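Local coordinates for protein histidinol-phosphate aminotransferase (PDB 3FTB) that probably acts as a pyridoxal-phosphate-dependent transaminase, transferring an amino group between histidinol phosphate and a keto acid in histidine biosynthesis, at residues I181-A185 / S195-G199; F186-T190 / H296-V300; L207-M213 / F224-T229. All blocks are in the same frame, centred on the assembly; numbering follows the deposited sequence.

Contact 1: residues I181-A185 / S195-G199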
loop_
_atom_site.group_PDB
_atom_site.type_symbol
_atom_site.label_atom_id
_atom_site.label_comp_id
_atom_site.label_asym_id
_atom_site.label_seq_id
_atom_site.Cartn_x
_atom_site.Cartn_y
_atom_site.Cartn_z
ATOM N N ILE A 181 -17.719 -11.620 8.061
ATOM C CA ILE A 181 -16.321 -11.193 8.096
ATOM C C ILE A 181 -15.756 -11.207 9.509
ATOM O O ILE A 181 -16.191 -10.428 10.360
ATOM C CB ILE A 181 -16.163 -9.754 7.570
ATOM C CG1 ILE A 181 -16.690 -9.633 6.137
ATOM C CG2 ILE A 181 -14.698 -9.316 7.667
ATOM C CD1 ILE A 181 -17.032 -8.215 5.755
ATOM N N ILE A 182 -14.774 -12.068 9.753
ATOM C CA ILE A 182 -14.200 -12.182 11.091
ATOM C C ILE A 182 -12.782 -11.646 11.182
ATOM O O ILE A 182 -11.850 -12.235 10.624
ATOM C CB ILE A 182 -14.205 -13.627 11.605
ATOM C CG1 ILE A 182 -15.588 -14.235 11.454
ATOM C CG2 ILE A 182 -13.883 -13.660 13.078
ATOM C CD1 ILE A 182 -15.747 -15.528 12.221
ATOM N N ASP A 183 -12.634 -10.535 11.903
ATOM C CA ASP A 183 -11.338 -9.897 12.116
ATOM C C ASP A 183 -10.537 -10.618 13.217
ATOM O O ASP A 183 -10.851 -10.516 14.412
ATOM C CB ASP A 183 -11.559 -8.422 12.455
ATOM C CG ASP A 183 -10.301 -7.731 12.955
ATOM O OD1 ASP A 183 -9.230 -8.374 12.988
ATOM O OD2 ASP A 183 -10.394 -6.538 13.321
ATOM N N GLU A 184 -9.509 -11.356 12.805
ATOM C CA GLU A 184 -8.733 -12.177 13.731
ATOM C C GLU A 184 -7.295 -11.699 13.887
ATOM O O GLU A 184 -6.380 -12.503 14.040
ATOM C CB GLU A 184 -8.752 -13.639 13.279
ATOM C CG GLU A 184 -10.074 -14.354 13.573
ATOM C CD GLU A 184 -9.990 -15.833 13.304
ATOM O OE1 GLU A 184 -8.878 -16.370 13.020
ATOM O OE2 GLU A 184 -11.055 -16.463 13.379
ATOM N N ALA A 185 -7.106 -10.385 13.868
ATOM C CA ALA A 185 -5.769 -9.803 13.870
ATOM C C ALA A 185 -5.046 -10.067 15.179
ATOM O O ALA A 185 -3.817 -9.982 15.247
ATOM C CB ALA A 185 -5.846 -8.310 13.605
ATOM N N SER A 195 -9.317 -21.485 18.481
ATOM C CA SER A 195 -9.910 -20.170 18.743
ATOM C C SER A 195 -10.206 -19.400 17.467
ATOM O O SER A 195 -11.124 -18.570 17.443
ATOM C CB SER A 195 -9.027 -19.337 19.673
ATOM O OG SER A 195 -9.241 -19.721 21.023
ATOM N N SER A 196 -9.435 -19.677 16.410
ATOM C CA SER A 196 -9.709 -19.113 15.085
ATOM C C SER A 196 -10.720 -19.951 14.318
ATOM O O SER A 196 -10.828 -21.158 14.512
ATOM C CB SER A 196 -8.433 -18.969 14.258
ATOM O OG SER A 196 -7.809 -20.217 14.070
ATOM N N PHE A 197 -11.466 -19.292 13.447
ATOM C CA PHE A 197 -12.390 -19.978 12.572
ATOM C C PHE A 197 -11.688 -20.422 11.302
ATOM O O PHE A 197 -12.338 -20.911 10.381
ATOM C CB PHE A 197 -13.549 -19.053 12.211
ATOM C CG PHE A 197 -14.602 -18.969 13.274
ATOM C CD1 PHE A 197 -14.374 -18.244 14.438
ATOM C CD2 PHE A 197 -15.819 -19.618 13.117
ATOM C CE1 PHE A 197 -15.339 -18.174 15.427
ATOM C CE2 PHE A 197 -16.785 -19.543 14.099
ATOM C CZ PHE A 197 -16.546 -18.823 15.256
ATOM N N VAL A 198 -10.371 -20.240 11.228
ATOM C CA VAL A 198 -9.657 -20.620 10.010
ATOM C C VAL A 198 -9.889 -22.096 9.667
ATOM O O VAL A 198 -10.016 -22.457 8.496
ATOM C CB VAL A 198 -8.141 -20.310 10.071
ATOM C CG1 VAL A 198 -7.899 -18.810 9.912
ATOM C CG2 VAL A 198 -7.514 -20.870 11.359
ATOM N N GLY A 199 -9.966 -22.938 10.695
ATOM C CA GLY A 199 -10.214 -24.358 10.501
ATOM C C GLY A 199 -11.647 -24.663 10.100
ATOM O O GLY A 199 -12.036 -25.838 9.972
#
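Ile182 and Glu184 meet Ser196 and Phe197 in a buried strand-to-loop contact at the C-terminal end of strand 179-183, one of the parallel strands in the seven-stranded large-domain sheet of the fold type I PLP enzymes, to which class I and II aminotransferases belong. The chain leaves the strand, runs through a connection without helix or strand, and returns at 195-199 alongside the strand end, before it enters the neighbouring strand 207-212. A carboxylate and an aromatic ring make most of the contact with the returning loop. Glu184 has CG anti to its own carbonyl carbon (chi1 -76°) and is extended beyond it, which carries the carboxylate across to the loop backbone. There OE2 accepts the amide N-H of Phe197 through its syn lone pair, with 2.9 Å between Phe197 N and Glu184 OE2 and an almost straight N-H...O angle of 173°. The other oxygen, OE1, makes a salt bridge to Arg211 on strand 207-212, so the two oxygens tie loop backbone and sheet together. A weak hydrogen bond from Asn152 also reaches OE2. Ser196 turns its hydroxyl to the carbonyl of Pro193, leaving its CB beside the carboxylate. Asp183 OD1 accepts from Ala185 N, an Asx turn. The Phe197 ring receives Glu184 OE2 at its edge, in plane, while one face is covered by Ile182. The Ile182 and Phe197 side chains cross at about a right angle, and the methyl Ile182 CD1 sits 3.9 Å from the ring centroid of Phe197 in a CH-pi contact, displaced toward the rim.

Contact 2: residues F186-T190 / H296-V300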
loop_
_atom_site.group_PDB
_atom_site.type_symbol
_atom_site.label_atom_id
_atom_site.label_comp_id
_atom_site.label_asym_id
_atom_site.label_seq_id
_atom_site.Cartn_x
_atom_site.Cartn_y
_atom_site.Cartn_z
ATOM N N PHE A 186 -5.820 -10.392 16.213
ATOM C CA PHE A 186 -5.282 -10.624 17.545
ATOM C C PHE A 186 -5.271 -12.108 17.877
ATOM O O PHE A 186 -4.589 -12.523 18.817
ATOM C CB PHE A 186 -6.111 -9.892 18.606
ATOM C CG PHE A 186 -5.865 -8.407 18.669
ATOM C CD1 PHE A 186 -4.641 -7.909 19.089
ATOM C CD2 PHE A 186 -6.874 -7.508 18.338
ATOM C CE1 PHE A 186 -4.415 -6.538 19.169
ATOM C CE2 PHE A 186 -6.661 -6.138 18.417
ATOM C CZ PHE A 186 -5.426 -5.652 18.836
ATOM N N ILE A 187 -6.020 -12.894 17.104
ATOM C CA ILE A 187 -6.250 -14.302 17.411
ATOM C C ILE A 187 -4.959 -15.039 17.763
ATOM O O ILE A 187 -4.993 -16.137 18.311
ATOM C CB ILE A 187 -6.910 -15.039 16.236
ATOM C CG1 ILE A 187 -7.674 -16.277 16.720
ATOM C CG2 ILE A 187 -5.853 -15.448 15.235
ATOM C CD1 ILE A 187 -9.008 -15.983 17.394
ATOM N N GLU A 188 -3.824 -14.427 17.455
ATOM C CA GLU A 188 -2.531 -15.059 17.666
ATOM C C GLU A 188 -2.271 -15.281 19.145
ATOM O O GLU A 188 -1.630 -16.263 19.553
ATOM C CB GLU A 188 -1.447 -14.145 17.130
ATOM C CG GLU A 188 -1.899 -13.225 16.033
ATOM C CD GLU A 188 -1.840 -13.896 14.700
ATOM O OE1 GLU A 188 -2.331 -13.282 13.745
ATOM O OE2 GLU A 188 -1.309 -15.024 14.615
ATOM N N PHE A 189 -2.795 -14.356 19.942
ATOM C CA PHE A 189 -2.419 -14.222 21.336
ATOM C C PHE A 189 -3.133 -15.236 22.221
ATOM O O PHE A 189 -2.953 -15.231 23.436
ATOM C CB PHE A 189 -2.699 -12.796 21.824
ATOM C CG PHE A 189 -1.812 -11.740 21.202
ATOM C CD1 PHE A 189 -0.580 -11.422 21.772
ATOM C CD2 PHE A 189 -2.231 -11.033 20.082
ATOM C CE1 PHE A 189 0.227 -10.440 21.204
ATOM C CE2 PHE A 189 -1.425 -10.050 19.516
ATOM C CZ PHE A 189 -0.202 -9.752 20.087
ATOM N N THR A 190 -3.937 -16.096 21.604
ATOM C CA THR A 190 -4.629 -17.187 22.291
ATOM C C THR A 190 -3.831 -18.498 22.222
ATOM O O THR A 190 -3.745 -19.240 23.203
ATOM C CB THR A 190 -6.010 -17.440 21.654
ATOM O OG1 THR A 190 -5.851 -18.154 20.422
ATOM C CG2 THR A 190 -6.711 -16.125 21.361
ATOM N N HIS A 296 -8.525 -12.220 25.973
ATOM C CA HIS A 296 -7.959 -13.407 25.353
ATOM C C HIS A 296 -6.840 -13.062 24.398
ATOM O O HIS A 296 -6.335 -13.924 23.689
ATOM C CB HIS A 296 -9.052 -14.258 24.708
ATOM C CG HIS A 296 -9.889 -14.980 25.714
ATOM N ND1 HIS A 296 -10.948 -14.381 26.366
ATOM C CD2 HIS A 296 -9.792 -16.232 26.218
ATOM C CE1 HIS A 296 -11.479 -15.242 27.217
ATOM N NE2 HIS A 296 -10.800 -16.373 27.144
ATOM N N ALA A 297 -6.457 -11.785 24.399
ATOM C CA ALA A 297 -5.313 -11.303 23.633
ATOM C C ALA A 297 -4.395 -10.486 24.536
ATOM O O ALA A 297 -4.266 -10.779 25.725
ATOM C CB ALA A 297 -5.780 -10.468 22.431
ATOM N N ASN A 298 -3.778 -9.444 23.987
ATOM C CA ASN A 298 -2.847 -8.619 24.769
ATOM C C ASN A 298 -3.402 -7.256 25.229
ATOM O O ASN A 298 -2.694 -6.238 25.210
ATOM C CB ASN A 298 -1.519 -8.449 24.020
ATOM C CG ASN A 298 -1.686 -7.691 22.720
ATOM O OD1 ASN A 298 -2.712 -7.817 22.058
ATOM N ND2 ASN A 298 -0.691 -6.880 22.362
ATOM N N PHE A 299 -4.658 -7.253 25.677
ATOM C CA PHE A 299 -5.276 -6.068 26.259
ATOM C C PHE A 299 -6.441 -6.452 27.172
ATOM O O PHE A 299 -6.977 -7.556 27.078
ATOM C CB PHE A 299 -5.744 -5.108 25.166
ATOM C CG PHE A 299 -6.607 -5.761 24.128
ATOM C CD1 PHE A 299 -7.965 -5.928 24.342
ATOM C CD2 PHE A 299 -6.057 -6.218 22.939
ATOM C CE1 PHE A 299 -8.765 -6.541 23.388
ATOM C CE2 PHE A 299 -6.844 -6.829 21.993
ATOM C CZ PHE A 299 -8.202 -6.987 22.212
ATOM N N VAL A 300 -6.827 -5.525 28.044
ATOM C CA VAL A 300 -7.842 -5.774 29.066
ATOM C C VAL A 300 -8.784 -4.562 29.227
ATOM O O VAL A 300 -8.318 -3.424 29.322
ATOM C CB VAL A 300 -7.156 -6.093 30.420
ATOM C CG1 VAL A 300 -6.279 -4.916 30.865
ATOM C CG2 VAL A 300 -8.180 -6.455 31.482
#
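Phe189 and Ala297 bring the two backbones closest, with CA atoms 4.7 Å apart, where the 3-10 turn that starts at Ile187 passes the irregular chain leading into strand 299-304. No hydrogen bond joins the segments. The turn is held internally: Phe189 N bonds to Phe186 O, and Thr190 OG1 reaches back to Ile187 O at 3.0 Å. That turn sets Phe186 and Phe189 on the same side, and Ala297 CB lies 3.9 Å from Phe186 CB and equally far from Phe189 CB. Thr190 CG2 rests near the carbonyl oxygen of His296. Beyond the alanine, the aromatic rings take different partners. Phe299 presents its edge to the face of Phe186 in a T-shaped pair, with centroids 4.8 Å apart and planes at 69°; its CE2 stands over the centre of the Phe186 ring. In the aminotransferase fold this joins two parts of the chain: the loop that follows strand 179-183 of the seven-stranded sheet, and the start of strand 299-304 in the separate five-stranded sheet. The Phe189 ring lies against the amide of Asn298, the two planes only 6° apart, and OD1 sits over the ring centre. CG of Asn298 lies between its backbone N and carbonyl carbon (chi1 64°), a rotation that lays the amide flat over this face. Asn298 ND2 donates to the carbonyl of Asn34, whereas OD1 and the backbone N are buried without a polar partner. Phe216 meets the Phe189 ring edge to face. Asn298 OD1 lies 3.5 Å from Phe186 CD1, so it also touches the neighbouring ring.

Contact 3: residues L207-M213 / F224-T229. With PO4 (phosphate ion), chain G.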
loop_
_atom_site.group_PDB
_atom_site.type_symbol
_atom_site.label_atom_id
_atom_site.label_comp_id
_atom_site.label_asym_id
_atom_site.label_seq_id
_atom_site.Cartn_x
_atom_site.Cartn_y
_atom_site.Cartn_z
ATOM N N LEU A 207 -17.765 -17.527 5.378
ATOM C CA LEU A 207 -16.658 -17.040 6.189
ATOM C C LEU A 207 -15.638 -16.257 5.373
ATOM O O LEU A 207 -15.134 -16.735 4.354
ATOM C CB LEU A 207 -15.936 -18.204 6.879
ATOM C CG LEU A 207 -16.389 -18.720 8.243
ATOM C CD1 LEU A 207 -15.556 -19.930 8.613
ATOM C CD2 LEU A 207 -16.255 -17.640 9.296
ATOM N N PHE A 208 -15.331 -15.056 5.838
ATOM C CA PHE A 208 -14.167 -14.338 5.361
ATOM C C PHE A 208 -13.350 -13.918 6.584
ATOM O O PHE A 208 -13.861 -13.219 7.469
ATOM C CB PHE A 208 -14.585 -13.124 4.540
ATOM C CG PHE A 208 -13.423 -12.356 3.957
ATOM C CD1 PHE A 208 -12.855 -12.748 2.760
ATOM C CD2 PHE A 208 -12.904 -11.247 4.605
ATOM C CE1 PHE A 208 -11.794 -12.055 2.217
ATOM C CE2 PHE A 208 -11.839 -10.545 4.067
ATOM C CZ PHE A 208 -11.281 -10.953 2.867
ATOM N N ILE A 209 -12.099 -14.368 6.660
ATOM C CA ILE A 209 -11.257 -14.073 7.827
ATOM C C ILE A 209 -10.170 -13.053 7.502
ATOM O O ILE A 209 -9.561 -13.112 6.430
ATOM C CB ILE A 209 -10.571 -15.351 8.392
ATOM C CG1 ILE A 209 -11.569 -16.509 8.539
ATOM C CG2 ILE A 209 -9.870 -15.058 9.690
ATOM C CD1 ILE A 209 -12.725 -16.213 9.440
ATOM N N ILE A 210 -9.938 -12.128 8.432
ATOM C CA ILE A 210 -8.867 -11.152 8.317
ATOM C C ILE A 210 -7.768 -11.435 9.351
ATOM O O ILE A 210 -8.022 -11.460 10.563
ATOM C CB ILE A 210 -9.417 -9.734 8.517
ATOM C CG1 ILE A 210 -10.474 -9.429 7.454
ATOM C CG2 ILE A 210 -8.312 -8.714 8.466
ATOM C CD1 ILE A 210 -11.061 -8.025 7.544
ATOM N N ARG A 211 -6.556 -11.695 8.875
ATOM C CA ARG A 211 -5.425 -11.821 9.780
ATOM C C ARG A 211 -4.473 -10.647 9.596
ATOM O O ARG A 211 -4.616 -9.872 8.660
ATOM C CB ARG A 211 -4.673 -13.118 9.525
ATOM C CG ARG A 211 -5.461 -14.369 9.811
ATOM C CD ARG A 211 -5.670 -14.575 11.270
ATOM N NE ARG A 211 -6.152 -15.925 11.535
ATOM C CZ ARG A 211 -5.391 -16.888 12.032
ATOM N NH1 ARG A 211 -4.122 -16.635 12.317
ATOM N NH2 ARG A 211 -5.902 -18.094 12.251
ATOM N N ALA A 212 -3.492 -10.532 10.488
ATOM C CA ALA A 212 -2.484 -9.482 10.394
ATOM C C ALA A 212 -1.188 -9.903 11.069
ATOM O O ALA A 212 -1.198 -10.696 12.013
ATOM C CB ALA A 212 -2.999 -8.198 11.008
ATOM N N MET A 213 -0.078 -9.365 10.572
ATOM C CA MET A 213 1.236 -9.586 11.164
ATOM C C MET A 213 1.616 -8.361 11.979
ATOM O O MET A 213 2.717 -8.274 12.524
ATOM C CB MET A 213 2.285 -9.789 10.070
ATOM C CG MET A 213 2.167 -11.089 9.263
ATOM S SD MET A 213 3.666 -11.391 8.290
ATOM C CE MET A 213 4.819 -11.825 9.606
ATOM N N PHE A 224 1.254 -5.015 6.576
ATOM C CA PHE A 224 0.832 -6.285 5.987
ATOM C C PHE A 224 -0.273 -7.038 6.734
ATOM O O PHE A 224 -0.100 -7.440 7.880
ATOM C CB PHE A 224 2.024 -7.220 5.746
ATOM C CG PHE A 224 1.623 -8.512 5.103
ATOM C CD1 PHE A 224 1.200 -8.534 3.792
ATOM C CD2 PHE A 224 1.596 -9.685 5.827
ATOM C CE1 PHE A 224 0.787 -9.707 3.207
ATOM C CE2 PHE A 224 1.187 -10.849 5.249
ATOM C CZ PHE A 224 0.781 -10.862 3.937
ATOM N N GLY A 225 -1.404 -7.228 6.062
ATOM C CA GLY A 225 -2.484 -8.059 6.566
ATOM C C GLY A 225 -3.033 -8.931 5.452
ATOM O O GLY A 225 -2.757 -8.672 4.287
ATOM N N TYR A 226 -3.801 -9.965 5.789
ATOM C CA TYR A 226 -4.338 -10.849 4.751
ATOM C C TYR A 226 -5.779 -11.334 4.925
ATOM O O TYR A 226 -6.333 -11.317 6.026
ATOM C CB TYR A 226 -3.394 -12.027 4.477
ATOM C CG TYR A 226 -2.894 -12.775 5.692
ATOM C CD1 TYR A 226 -3.279 -14.092 5.926
ATOM C CD2 TYR A 226 -2.011 -12.179 6.586
ATOM C CE1 TYR A 226 -2.805 -14.796 7.032
ATOM C CE2 TYR A 226 -1.537 -12.868 7.693
ATOM C CZ TYR A 226 -1.935 -14.178 7.910
ATOM O OH TYR A 226 -1.459 -14.859 9.013
ATOM N N GLY A 227 -6.380 -11.733 3.806
ATOM C CA GLY A 227 -7.714 -12.304 3.790
ATOM C C GLY A 227 -7.691 -13.788 3.449
ATOM O O GLY A 227 -6.915 -14.222 2.612
ATOM N N ILE A 228 -8.570 -14.552 4.089
ATOM C CA ILE A 228 -8.614 -16.006 3.988
ATOM C C ILE A 228 -10.056 -16.458 3.750
ATOM O O ILE A 228 -10.909 -16.221 4.595
ATOM C CB ILE A 228 -8.110 -16.630 5.312
ATOM C CG1 ILE A 228 -6.629 -16.315 5.489
ATOM C CG2 ILE A 228 -8.352 -18.129 5.346
ATOM C CD1 ILE A 228 -5.807 -16.558 4.208
ATOM N N THR A 229 -10.342 -17.097 2.616
ATOM C CA THR A 229 -11.714 -17.520 2.316
ATOM C C THR A 229 -11.767 -18.620 1.256
ATOM O O THR A 229 -10.968 -18.642 0.324
ATOM C CB THR A 229 -12.609 -16.333 1.853
ATOM O OG1 THR A 229 -13.987 -16.734 1.832
ATOM C CG2 THR A 229 -12.227 -15.870 0.467
HETATM P P PO4 G . -3.034 -19.812 13.299
HETATM O O1 PO4 G . -2.667 -18.375 13.025
HETATM O O2 PO4 G . -2.221 -20.714 12.397
HETATM O O3 PO4 G . -2.750 -20.125 14.754
HETATM O O4 PO4 G . -4.502 -20.068 13.031
HETATM O O HOH W 1 -0.799 -13.301 10.879
#
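Arg211 packs on Tyr226 across the antiparallel strand pair 207-212 with 225-229 in the seven-stranded sheet, and these two residues bury more area in the contact than any others. Arg211 CB bears on one face of the tyrosine ring, 3.6 Å from its centroid, in a CH-pi contact. Tyr226 has CG between its backbone N and carbonyl carbon (chi1 49°), which turns the ring across the strand, against Arg211 CB. The Arg211 chain then bends at chi2 and carries its guanidinium away to a phosphate ion, probably from the crystallisation liquor: NH2 donates to O4 and NH1 approaches O1, the latter so close that its length is doubtful. The phosphate lies at the guanidinium's edge, near its plane. A water bridges Tyr226 OH and Ala212 O. On the face shared with these two residues, Ile209 and Ile228 sit side by side, CB to CB 4.1 Å. On the opposite face, Gly225 and Gly227 pair with Ala212 and Ile210, and the lack of a side chain at Gly227 admits the Phe208 ring, with Phe208 CZ 3.9 Å from Gly227 CA. Backbone bonds pair Ile209 with Ile228 and Arg211 with Tyr226. At the ends, Thr229 OG1 donates to Leu207 O at 2.8 Å in the carbonyl plane, and Met213 SD lies 3.6 Å from Phe224 CD2 in a Met-aromatic contact. Helix 64-74 packs on Phe224, Tyr226 and Ile228, and helix 87-95 on Phe208 and Ile210. Strand 207-212 continues the sheet through parallel strand 179-183, and 225-229 through strand 80-84.

Contacts 1 and 3 share one sheet, for strands 179-183 and 207-212 are neighbours in it, and both are buried. Contact 2, only partly buried, joins the loop after 179-183 to the second sheet. Their chemistry follows this: contact 3 is a backbone-bonded strand pair, contact 1 relies on one carboxylate bond with a ring beside it, and contact 2 is aromatic and amide packing with no hydrogen bond across it. Glu184 and Arg211 link contacts 1 and 3, with Ser196 and Val198 packed on the arginine. Contact 2 touches both neighbours through Ile187, which reaches Ser195 and Ser196 on one hand and Arg211 on the other.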